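Local coordinates for uncharacterized protein (Legionella longbeachae NSW150, PDB 4JZA) that probably removes the 3-phosphate from phosphatidylinositol 3-phosphate, acting as a phosphoinositide phosphatase in the interaction of the pathogen with its host, at residues 160-165 with 602-607. Residues are numbered along the deposited sequence; the frame is centred on the assembly and turned at random.
Sequences VLQVDE and SRHQHE
Q162 and H604 bring the two backbones nearest, with 7.2 Å from Q162 CA to H604 CA, where a strand inside the mixed sheet of this alpha/beta fold meets a break between two helices. Strand 159-166 runs antiparallel to both its neighbours, 144-150 and 352-359, and Q162 and D164 point from it toward the break. There R603, with positive phi (73°), ends helix 587-602 and sits at the N-cap position of helix 604-612.

H604 is the centre of the contact. Its CG is anti to the backbone N (chi1 171°), which sends the imidazole toward the strand, past Q162 CB, to D164. Q162 CB lies over one face of that ring, 3.8 Å from the H604 ring centroid, a CH-pi contact close to the ring normal. At the ring edge, near its plane, H604 NE2 donates to D164 OD1 at 2.6 Å along an almost straight line (170°), though OD1 is placed less surely, so the bond's length is doubtful. H604 ND1 is hydrogen-bonded to T147 OG1 on strand 144-150, so both ring nitrogens have partners, which would hold the ring's rotation. The other carboxylate oxygen, D164 OD2, forms a salt bridge with R374, which also bonds Q605 OE1.

Beyond CG the Q162 chain is extended, and its amide passes H604 in the opposite direction. Q162 NE2 gives a bent hydrogen bond to S602 OG, 2.9 Å away and tilted from the amide plane. The same hydroxyl bonds L599 O and weakly accepts H604 N, tying the break together. At the oxygen end of the amide, a water donates to Q162 OE1 at 2.7 Å and accepts from Q605 NE2 at 3.0 Å.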
ATOM      1  N   VAL A 160     -16.744  29.542   0.608  1.00 53.71           N
ATOM      2  CA  VAL A 160     -15.576  29.115  -0.131  1.00 51.08           C
ATOM      3  C   VAL A 160     -15.625  27.607  -0.270  1.00 47.98           C
ATOM      4  O   VAL A 160     -15.879  26.901   0.691  1.00 45.93           O
ATOM      5  CB  VAL A 160     -14.276  29.568   0.558  1.00 52.77           C
ATOM      6  CG1 VAL A 160     -13.066  28.835   0.001  1.00 54.42           C
ATOM      7  CG2 VAL A 160     -14.096  31.063   0.383  1.00 52.12           C
ATOM      8  N   LEU A 161     -15.402  27.126  -1.485  1.00 49.63           N
ATOM      9  CA  LEU A 161     -15.420  25.704  -1.756  1.00 47.31           C
ATOM     10  C   LEU A 161     -14.049  25.222  -2.156  1.00 44.53           C
ATOM     11  O   LEU A 161     -13.460  25.729  -3.094  1.00 46.42           O
ATOM     12  CB  LEU A 161     -16.394  25.397  -2.889  1.00 49.28           C
ATOM     13  CG  LEU A 161     -17.798  24.922  -2.532  1.00 51.46           C
ATOM     14  CD1 LEU A 161     -18.357  25.695  -1.359  1.00 50.98           C
ATOM     15  CD2 LEU A 161     -18.719  25.051  -3.726  1.00 54.42           C
ATOM     16  N   GLN A 162     -13.554  24.220  -1.446  1.00 43.45           N
ATOM     17  CA  GLN A 162     -12.379  23.488  -1.875  1.00 41.11           C
ATOM     18  C   GLN A 162     -12.902  22.256  -2.580  1.00 39.32           C
ATOM     19  O   GLN A 162     -13.785  21.568  -2.067  1.00 37.81           O
ATOM     20  CB  GLN A 162     -11.538  23.084  -0.696  1.00 43.52           C
ATOM     21  CG  GLN A 162     -11.156  24.214   0.237  1.00 45.97           C
ATOM     22  CD  GLN A 162     -10.411  23.630   1.382  1.00 47.49           C
ATOM     23  OE1 GLN A 162      -9.528  22.938   1.159  1.00 54.64           O
ATOM     24  NE2 GLN A 162     -10.709  23.895   2.546  1.00 44.37           N
ATOM     25  N   VAL A 163     -12.382  22.004  -3.768  1.00 38.08           N
ATOM     26  CA  VAL A 163     -12.876  20.944  -4.623  1.00 40.26           C
ATOM     27  C   VAL A 163     -11.776  20.002  -5.116  1.00 40.41           C
ATOM     28  O   VAL A 163     -10.755  20.463  -5.659  1.00 45.00           O
ATOM     29  CB  VAL A 163     -13.525  21.575  -5.842  1.00 41.08           C
ATOM     30  CG1 VAL A 163     -13.991  20.524  -6.833  1.00 42.35           C
ATOM     31  CG2 VAL A 163     -14.702  22.388  -5.390  1.00 44.15           C
ATOM     32  N   ASP A 164     -11.964  18.693  -4.964  1.00 39.91           N
ATOM     33  CA  ASP A 164     -11.014  17.723  -5.603  1.00 42.03           C
ATOM     34  C   ASP A 164     -11.755  16.681  -6.385  1.00 41.05           C
ATOM     35  O   ASP A 164     -12.495  15.880  -5.828  1.00 40.35           O
ATOM     36  CB  ASP A 164     -10.079  17.033  -4.592  1.00 42.59           C
ATOM     37  CG  ASP A 164      -8.916  17.917  -4.153  1.00 43.95           C
ATOM     38  OD1 ASP A 164      -9.120  18.805  -3.309  1.00 47.75           O
ATOM     39  OD2 ASP A 164      -7.794  17.728  -4.635  1.00 43.34           O
ATOM     40  N   GLU A 165     -11.591  16.735  -7.695  1.00 45.71           N
ATOM     41  CA  GLU A 165     -12.317  15.860  -8.594  1.00 48.28           C
ATOM     42  C   GLU A 165     -11.346  14.749  -8.946  1.00 43.41           C
ATOM     43  O   GLU A 165     -10.248  14.994  -9.407  1.00 44.59           O
ATOM     44  CB  GLU A 165     -12.856  16.655  -9.831  1.00 55.70           C
ATOM     45  CG  GLU A 165     -14.152  17.458  -9.512  1.00 58.88           C
ATOM     46  CD  GLU A 165     -14.525  18.632 -10.439  1.00 62.23           C
ATOM     47  OE1 GLU A 165     -13.658  19.412 -10.902  1.00 63.79           O
ATOM     48  OE2 GLU A 165     -15.735  18.835 -10.641  1.00 68.20           O
ATOM     49  N   SER A 602     -10.451  22.821   8.058  1.00 39.50           N
ATOM     50  CA  SER A 602     -11.633  22.308   7.391  1.00 40.03           C
ATOM     51  C   SER A 602     -11.456  20.813   7.214  1.00 40.77           C
ATOM     52  O   SER A 602     -12.450  20.028   7.169  1.00 38.03           O
ATOM     53  CB  SER A 602     -11.831  22.975   6.035  1.00 40.30           C
ATOM     54  OG  SER A 602     -10.777  22.670   5.145  1.00 42.17           O
ATOM     55  N   ARG A 603     -10.175  20.443   7.088  1.00 39.57           N
ATOM     56  CA  ARG A 603      -9.752  19.048   6.977  1.00 40.57           C
ATOM     57  C   ARG A 603     -10.092  18.503   5.624  1.00 37.58           C
ATOM     58  O   ARG A 603     -10.115  17.304   5.434  1.00 35.96           O
ATOM     59  CB  ARG A 603     -10.391  18.147   8.036  1.00 43.56           C
ATOM     60  CG  ARG A 603     -10.027  18.507   9.468  1.00 46.44           C
ATOM     61  CD  ARG A 603     -10.205  17.330  10.410  1.00 47.72           C
ATOM     62  NE  ARG A 603      -8.946  17.236  11.098  1.00 53.19           N
ATOM     63  CZ  ARG A 603      -8.158  16.180  11.146  1.00 54.57           C
ATOM     64  NH1 ARG A 603      -8.509  15.010  10.628  1.00 63.17           N
ATOM     65  NH2 ARG A 603      -7.008  16.303  11.753  1.00 50.52           N
ATOM     66  N   HIS A 604     -10.383  19.373   4.680  1.00 35.76           N
ATOM     67  CA  HIS A 604     -10.625  18.896   3.357  1.00 36.20           C
ATOM     68  C   HIS A 604      -9.454  18.029   2.826  1.00 37.44           C
ATOM     69  O   HIS A 604      -9.667  16.931   2.346  1.00 36.55           O
ATOM     70  CB  HIS A 604     -10.836  20.068   2.450  1.00 36.29           C
ATOM     71  CG  HIS A 604     -10.883  19.703   1.006  1.00 36.00           C
ATOM     72  ND1 HIS A 604     -12.022  19.219   0.410  1.00 35.01           N
ATOM     73  CD2 HIS A 604      -9.936  19.765   0.034  1.00 36.42           C
ATOM     74  CE1 HIS A 604     -11.763  18.931  -0.855  1.00 36.49           C
ATOM     75  NE2 HIS A 604     -10.507  19.257  -1.110  1.00 38.12           N
ATOM     76  N   GLN A 605      -8.221  18.515   2.889  1.00 36.64           N
ATOM     77  CA  GLN A 605      -7.092  17.732   2.401  1.00 36.60           C
ATOM     78  C   GLN A 605      -6.890  16.467   3.212  1.00 37.41           C
ATOM     79  O   GLN A 605      -6.394  15.471   2.698  1.00 41.08           O
ATOM     80  CB  GLN A 605      -5.792  18.545   2.494  1.00 36.48           C
ATOM     81  CG  GLN A 605      -5.728  19.740   1.552  1.00 38.12           C
ATOM     82  CD  GLN A 605      -5.860  19.344   0.093  1.00 38.81           C
ATOM     83  OE1 GLN A 605      -5.634  18.205  -0.264  1.00 40.15           O
ATOM     84  NE2 GLN A 605      -6.218  20.288  -0.749  1.00 41.15           N
ATOM     85  N   HIS A 606      -7.227  16.501   4.487  1.00 36.17           N
ATOM     86  CA  HIS A 606      -7.007  15.352   5.335  1.00 36.82           C
ATOM     87  C   HIS A 606      -7.882  14.218   4.831  1.00 38.15           C
ATOM     88  O   HIS A 606      -7.450  13.041   4.777  1.00 37.36           O
ATOM     89  CB  HIS A 606      -7.371  15.630   6.799  1.00 37.30           C
ATOM     90  CG  HIS A 606      -6.523  16.670   7.481  1.00 37.98           C
ATOM     91  ND1 HIS A 606      -6.325  17.935   6.973  1.00 38.30           N
ATOM     92  CD2 HIS A 606      -5.932  16.663   8.697  1.00 37.92           C
ATOM     93  CE1 HIS A 606      -5.608  18.642   7.825  1.00 40.93           C
ATOM     94  NE2 HIS A 606      -5.376  17.900   8.887  1.00 39.80           N
ATOM     95  N   GLU A 607      -9.113  14.576   4.476  1.00 36.75           N
ATOM     96  CA  GLU A 607     -10.094  13.636   3.970  1.00 37.88           C
ATOM     97  C   GLU A 607      -9.696  13.056   2.636  1.00 36.89           C
ATOM     98  O   GLU A 607      -9.866  11.841   2.368  1.00 38.85           O
ATOM     99  CB  GLU A 607     -11.454  14.305   3.855  1.00 39.70           C
ATOM    100  CG  GLU A 607     -11.981  14.671   5.220  1.00 43.55           C
ATOM    101  CD  GLU A 607     -12.458  13.450   5.992  1.00 49.94           C
ATOM    102  OE1 GLU A 607     -12.394  13.467   7.281  1.00 48.76           O
ATOM    103  OE2 GLU A 607     -12.909  12.473   5.303  1.00 47.61           O
TER
HETATM  104  O   HOH W   1      -7.159  23.002  -0.074  1.00 34.35           O